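Long-range contacts in fibrinogen alpha subunit (Gallus gallus, PDB 1M1J), which is probably cleaved by thrombin and then polymerises, together with the fibrinogen beta and gamma chains, into the insoluble fibrin matrix of blood clots: residues 92-96 with 216-220; 138-142 with 186-190. All coordinates share one frame; numbering follows the deposited sequence.

Contact 1: residues 92-96 with 216-220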
loop_
_atom_site.group_PDB
_atom_site.type_symbol
_atom_site.label_atom_id
_atom_site.label_comp_id
_atom_site.label_asym_id
_atom_site.label_seq_id
_atom_site.Cartn_x
_atom_site.Cartn_y
_atom_site.Cartn_z
ATOM N N ILE D 92 53.920 -18.680 -31.011
ATOM C CA ILE D 92 54.242 -18.040 -32.287
ATOM C C ILE D 92 55.698 -17.571 -32.243
ATOM O O ILE D 92 56.322 -17.320 -33.277
ATOM C CB ILE D 92 53.312 -16.820 -32.557
ATOM C CG1 ILE D 92 51.923 -17.314 -32.959
ATOM C CG2 ILE D 92 53.880 -15.929 -33.658
ATOM C CD1 ILE D 92 51.911 -18.122 -34.239
ATOM N N ASN D 93 56.232 -17.458 -31.030
ATOM C CA ASN D 93 57.611 -17.036 -30.821
ATOM C C ASN D 93 58.548 -18.240 -30.714
ATOM O O ASN D 93 59.716 -18.161 -31.101
ATOM C CB ASN D 93 57.699 -16.171 -29.569
ATOM C CG ASN D 93 57.285 -14.740 -29.829
ATOM O OD1 ASN D 93 57.059 -13.970 -28.896
ATOM N ND2 ASN D 93 57.197 -14.368 -31.108
ATOM N N ILE D 94 58.032 -19.345 -30.181
ATOM C CA ILE D 94 58.808 -20.572 -30.070
ATOM C C ILE D 94 58.981 -21.173 -31.464
ATOM O O ILE D 94 60.094 -21.479 -31.894
ATOM C CB ILE D 94 58.097 -21.625 -29.188
ATOM C CG1 ILE D 94 58.316 -21.302 -27.714
ATOM C CG2 ILE D 94 58.606 -23.032 -29.527
ATOM C CD1 ILE D 94 57.901 -22.424 -26.776
ATOM N N LEU D 95 57.865 -21.338 -32.165
ATOM C CA LEU D 95 57.869 -21.917 -33.501
ATOM C C LEU D 95 58.483 -21.030 -34.584
ATOM O O LEU D 95 59.110 -21.535 -35.516
ATOM C CB LEU D 95 56.440 -22.319 -33.887
ATOM C CG LEU D 95 55.951 -23.698 -33.407
ATOM C CD1 LEU D 95 56.366 -23.968 -31.961
ATOM C CD2 LEU D 95 54.438 -23.763 -33.558
ATOM N N LYS D 96 58.316 -19.717 -34.464
ATOM C CA LYS D 96 58.856 -18.787 -35.452
ATOM C C LYS D 96 60.258 -19.188 -35.930
ATOM O O LYS D 96 60.496 -19.305 -37.129
ATOM C CB LYS D 96 58.874 -17.365 -34.876
ATOM C CG LYS D 96 59.355 -16.280 -35.830
ATOM C CD LYS D 96 58.461 -16.161 -37.056
ATOM C CE LYS D 96 58.624 -14.800 -37.727
ATOM N NZ LYS D 96 60.045 -14.479 -38.035
ATOM N N VAL D 216 53.814 -17.025 -41.013
ATOM C CA VAL D 216 53.740 -16.983 -39.553
ATOM C C VAL D 216 53.923 -15.567 -38.992
ATOM O O VAL D 216 53.343 -15.232 -37.957
ATOM C CB VAL D 216 54.803 -17.898 -38.906
ATOM C CG1 VAL D 216 54.522 -18.045 -37.418
ATOM C CG2 VAL D 216 54.805 -19.252 -39.587
ATOM N N PRO D 217 54.740 -14.723 -39.657
ATOM C CA PRO D 217 54.972 -13.348 -39.191
ATOM C C PRO D 217 53.722 -12.459 -39.179
ATOM O O PRO D 217 53.716 -11.402 -38.542
ATOM C CB PRO D 217 56.027 -12.825 -40.166
ATOM C CG PRO D 217 56.788 -14.051 -40.523
ATOM C CD PRO D 217 55.684 -15.056 -40.741
ATOM N N GLU D 218 52.675 -12.885 -39.882
ATOM C CA GLU D 218 51.432 -12.114 -39.956
ATOM C C GLU D 218 50.683 -11.996 -38.632
ATOM O O GLU D 218 50.376 -10.889 -38.184
ATOM C CB GLU D 218 50.482 -12.713 -41.003
ATOM C CG GLU D 218 50.922 -12.519 -42.443
ATOM C CD GLU D 218 52.113 -13.378 -42.809
ATOM O OE1 GLU D 218 51.957 -14.616 -42.840
ATOM O OE2 GLU D 218 53.201 -12.818 -43.061
ATOM N N HIS D 219 50.390 -13.138 -38.018
ATOM C CA HIS D 219 49.651 -13.181 -36.760
ATOM C C HIS D 219 50.042 -12.095 -35.755
ATOM O O HIS D 219 49.207 -11.647 -34.964
ATOM C CB HIS D 219 49.807 -14.558 -36.115
ATOM C CG HIS D 219 48.795 -14.842 -35.050
ATOM N ND1 HIS D 219 47.438 -14.739 -35.270
ATOM C CD2 HIS D 219 48.939 -15.242 -33.765
ATOM C CE1 HIS D 219 46.790 -15.065 -34.166
ATOM N NE2 HIS D 219 47.678 -15.374 -33.238
ATOM N N PHE D 220 51.304 -11.673 -35.789
ATOM C CA PHE D 220 51.796 -10.640 -34.877
ATOM C C PHE D 220 50.912 -9.387 -34.880
ATOM O O PHE D 220 50.222 -9.147 -33.862
ATOM C CB PHE D 220 53.235 -10.253 -35.247
ATOM C CG PHE D 220 54.252 -11.328 -34.963
ATOM C CD1 PHE D 220 54.151 -12.581 -35.563
ATOM C CD2 PHE D 220 55.321 -11.082 -34.102
ATOM C CE1 PHE D 220 55.101 -13.573 -35.310
ATOM C CE2 PHE D 220 56.276 -12.068 -33.840
ATOM C CZ PHE D 220 56.165 -13.316 -34.446
#

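Contact 2: residues 138-142 with 186-190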
loop_
_atom_site.group_PDB
_atom_site.type_symbol
_atom_site.label_atom_id
_atom_site.label_comp_id
_atom_site.label_asym_id
_atom_site.label_seq_id
_atom_site.Cartn_x
_atom_site.Cartn_y
_atom_site.Cartn_z
ATOM N N GLN D 138 89.250 -55.270 -75.085
ATOM C CA GLN D 138 89.165 -56.716 -74.953
ATOM C C GLN D 138 88.752 -57.363 -76.263
ATOM O O GLN D 138 89.098 -58.517 -76.527
ATOM C CB GLN D 138 88.175 -57.144 -73.871
ATOM C CG GLN D 138 88.252 -58.652 -73.654
ATOM C CD GLN D 138 87.310 -59.180 -72.601
ATOM O OE1 GLN D 138 87.283 -58.697 -71.467
ATOM N NE2 GLN D 138 86.538 -60.197 -72.964
ATOM N N ASN D 139 88.008 -56.629 -77.082
ATOM C CA ASN D 139 87.566 -57.175 -78.358
ATOM C C ASN D 139 88.718 -57.256 -79.342
ATOM O O ASN D 139 88.966 -58.309 -79.924
ATOM C CB ASN D 139 86.431 -56.335 -78.957
ATOM C CG ASN D 139 85.139 -56.445 -78.160
ATOM O OD1 ASN D 139 84.812 -57.508 -77.617
ATOM N ND2 ASN D 139 84.389 -55.348 -78.097
ATOM N N SER D 140 89.419 -56.140 -79.519
ATOM C CA SER D 140 90.551 -56.075 -80.434
ATOM C C SER D 140 91.563 -57.169 -80.064
ATOM O O SER D 140 92.110 -57.850 -80.932
ATOM C CB SER D 140 91.200 -54.691 -80.357
ATOM O OG SER D 140 91.946 -54.405 -81.529
ATOM N N ILE D 141 91.800 -57.335 -78.768
ATOM C CA ILE D 141 92.721 -58.351 -78.275
ATOM C C ILE D 141 92.190 -59.743 -78.613
ATOM O O ILE D 141 92.956 -60.670 -78.891
ATOM C CB ILE D 141 92.885 -58.245 -76.742
ATOM C CG1 ILE D 141 93.724 -57.016 -76.392
ATOM C CG2 ILE D 141 93.500 -59.509 -76.191
ATOM C CD1 ILE D 141 93.842 -56.772 -74.906
ATOM N N GLN D 142 90.872 -59.887 -78.582
ATOM C CA GLN D 142 90.250 -61.166 -78.882
ATOM C C GLN D 142 90.388 -61.519 -80.360
ATOM O O GLN D 142 90.639 -62.674 -80.701
ATOM C CB GLN D 142 88.774 -61.143 -78.483
ATOM C CG GLN D 142 88.016 -62.419 -78.822
ATOM C CD GLN D 142 88.697 -63.674 -78.296
ATOM O OE1 GLN D 142 89.660 -64.166 -78.888
ATOM N NE2 GLN D 142 88.202 -64.194 -77.175
ATOM N N LEU D 186 90.836 -64.102 -71.320
ATOM C CA LEU D 186 89.878 -63.270 -72.046
ATOM C C LEU D 186 88.453 -63.472 -71.541
ATOM O O LEU D 186 87.700 -62.508 -71.385
ATOM C CB LEU D 186 89.925 -63.568 -73.547
ATOM C CG LEU D 186 91.037 -62.941 -74.386
ATOM C CD1 LEU D 186 90.886 -61.430 -74.428
ATOM C CD2 LEU D 186 92.369 -63.330 -73.798
ATOM N N THR D 187 88.082 -64.722 -71.287
ATOM C CA THR D 187 86.739 -65.017 -70.799
ATOM C C THR D 187 86.614 -64.564 -69.348
ATOM O O THR D 187 85.599 -63.994 -68.943
ATOM C CB THR D 187 86.423 -66.530 -70.891
ATOM O OG1 THR D 187 87.387 -67.272 -70.133
ATOM C CG2 THR D 187 86.448 -66.993 -72.345
ATOM N N GLN D 188 87.664 -64.820 -68.576
ATOM C CA GLN D 188 87.718 -64.447 -67.167
ATOM C C GLN D 188 87.570 -62.932 -66.993
ATOM O O GLN D 188 87.059 -62.465 -65.979
ATOM C CB GLN D 188 89.049 -64.918 -66.582
ATOM C CG GLN D 188 89.326 -64.504 -65.157
ATOM C CD GLN D 188 90.731 -64.897 -64.723
ATOM O OE1 GLN D 188 91.086 -66.078 -64.719
ATOM N NE2 GLN D 188 91.539 -63.905 -64.363
ATOM N N ALA D 189 88.017 -62.170 -67.986
ATOM C CA ALA D 189 87.924 -60.714 -67.937
ATOM C C ALA D 189 86.577 -60.257 -68.470
ATOM O O ALA D 189 86.139 -59.136 -68.211
ATOM C CB ALA D 189 89.033 -60.092 -68.758
ATOM N N SER D 190 85.922 -61.127 -69.228
ATOM C CA SER D 190 84.625 -60.802 -69.798
ATOM C C SER D 190 83.529 -61.076 -68.775
ATOM O O SER D 190 82.462 -60.462 -68.814
ATOM C CB SER D 190 84.381 -61.634 -71.059
ATOM O OG SER D 190 83.230 -61.182 -71.748
#

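Contact 1: residues 92-96 with 216-220
The Phe220 ring lies against Ile92 and Asn93, and both approach it obliquely. The amide of Asn93 brings ND2 to 3.6 Å from Phe220 CZ, with the amide and ring planes 53° apart. Ile92 lies beside the same ring, but the closeness of its CG2 is doubtful in this model. At the ring's edge, in its plane, lies the backbone carbonyl O of Val216, from within the turn itself. The His219 ring meets Ile92 at a slant, with CD2 3.7 Å from Ile92 CG1. This branch, CG1, stands anti to the carbonyl carbon (chi1 -75°), which directs it to His219. Beyond CG1, the end methyl CD1 rests 4.1 Å from Val216 CG1. One helical turn on, the Lys96 chain crosses Pro217 at about a right angle, and its CE is 3.4 Å from Pro217 CG. Its NZ forms a salt bridge with Glu100 of the same helix. An apolar side chain of another chain packs on Ile92, and an aromatic one on His219. The contact joins helix 82-160 to a loop after helix 178-191, consistent with the alpha chain folding back along the coiled coil. No hydrogen bond joins 92-96 to 216-220. Between these two segments the contact is therefore van der Waals in nature; Lys96 offers its CE to Pro217 while its NZ pairs with Glu100.

Contact 2: residues 138-142 with 186-190
Helix segments 138-142 and 186-190 run nearly antiparallel, at 162° between their directions, with axes 11.1 Å apart at closest approach. Leu186 points at helix 138-142 and is buried between them. Its methyl CD1 lies 3.7 Å from Ile141 CG2 and 3.9 Å from Gln138 CG. Ile141 meets it at a slant, whereas Gln138 and Leu186 pass alongside each other in opposite directions. Gln138 reaches across to the backbone of 186-190. With CG anti to the backbone N (chi1 -173°) and the chain extended beyond it, the amide comes up against the backbone of the other helix. Its NE2 is 3.0 Å from Leu186 O, but the angle is poor and no hydrogen bond forms. The same amide has OE1 3.5 Å from Ala189 CB and NE2 near the CB of Ser190. Gln142 borders Leu186 on the next turn of its helix. The contact combines apolar packing round Leu186 with a polar side chain, Gln138, and has no hydrogen bond across it. It pairs the long helix 82-160 with the short helix 178-191, after the chain has reversed. This is consistent with the alpha chain folding back to add a fourth strand to the fibrinogen coiled coil. Apolar side chains of another chain pack on Ile141, Leu186 and Ala189.

How the contacts relate
Both contacts bring the returning part of the alpha chain against the same helix, 82-160. Their centres are about 68 Å apart and their nearest atoms about 56 Å, so they do not touch. Contact 2 comes first after the reversal and sets helix against helix. Contact 1 comes later, where the returning chain no longer forms a regular helix and has run back towards the start of helix 82-160. The chain between the segments of contact 1 includes both segments of contact 2. Other chains of the assembly pack on both places. Together they mark two points along the coiled-coil rod that links the central and distal nodules.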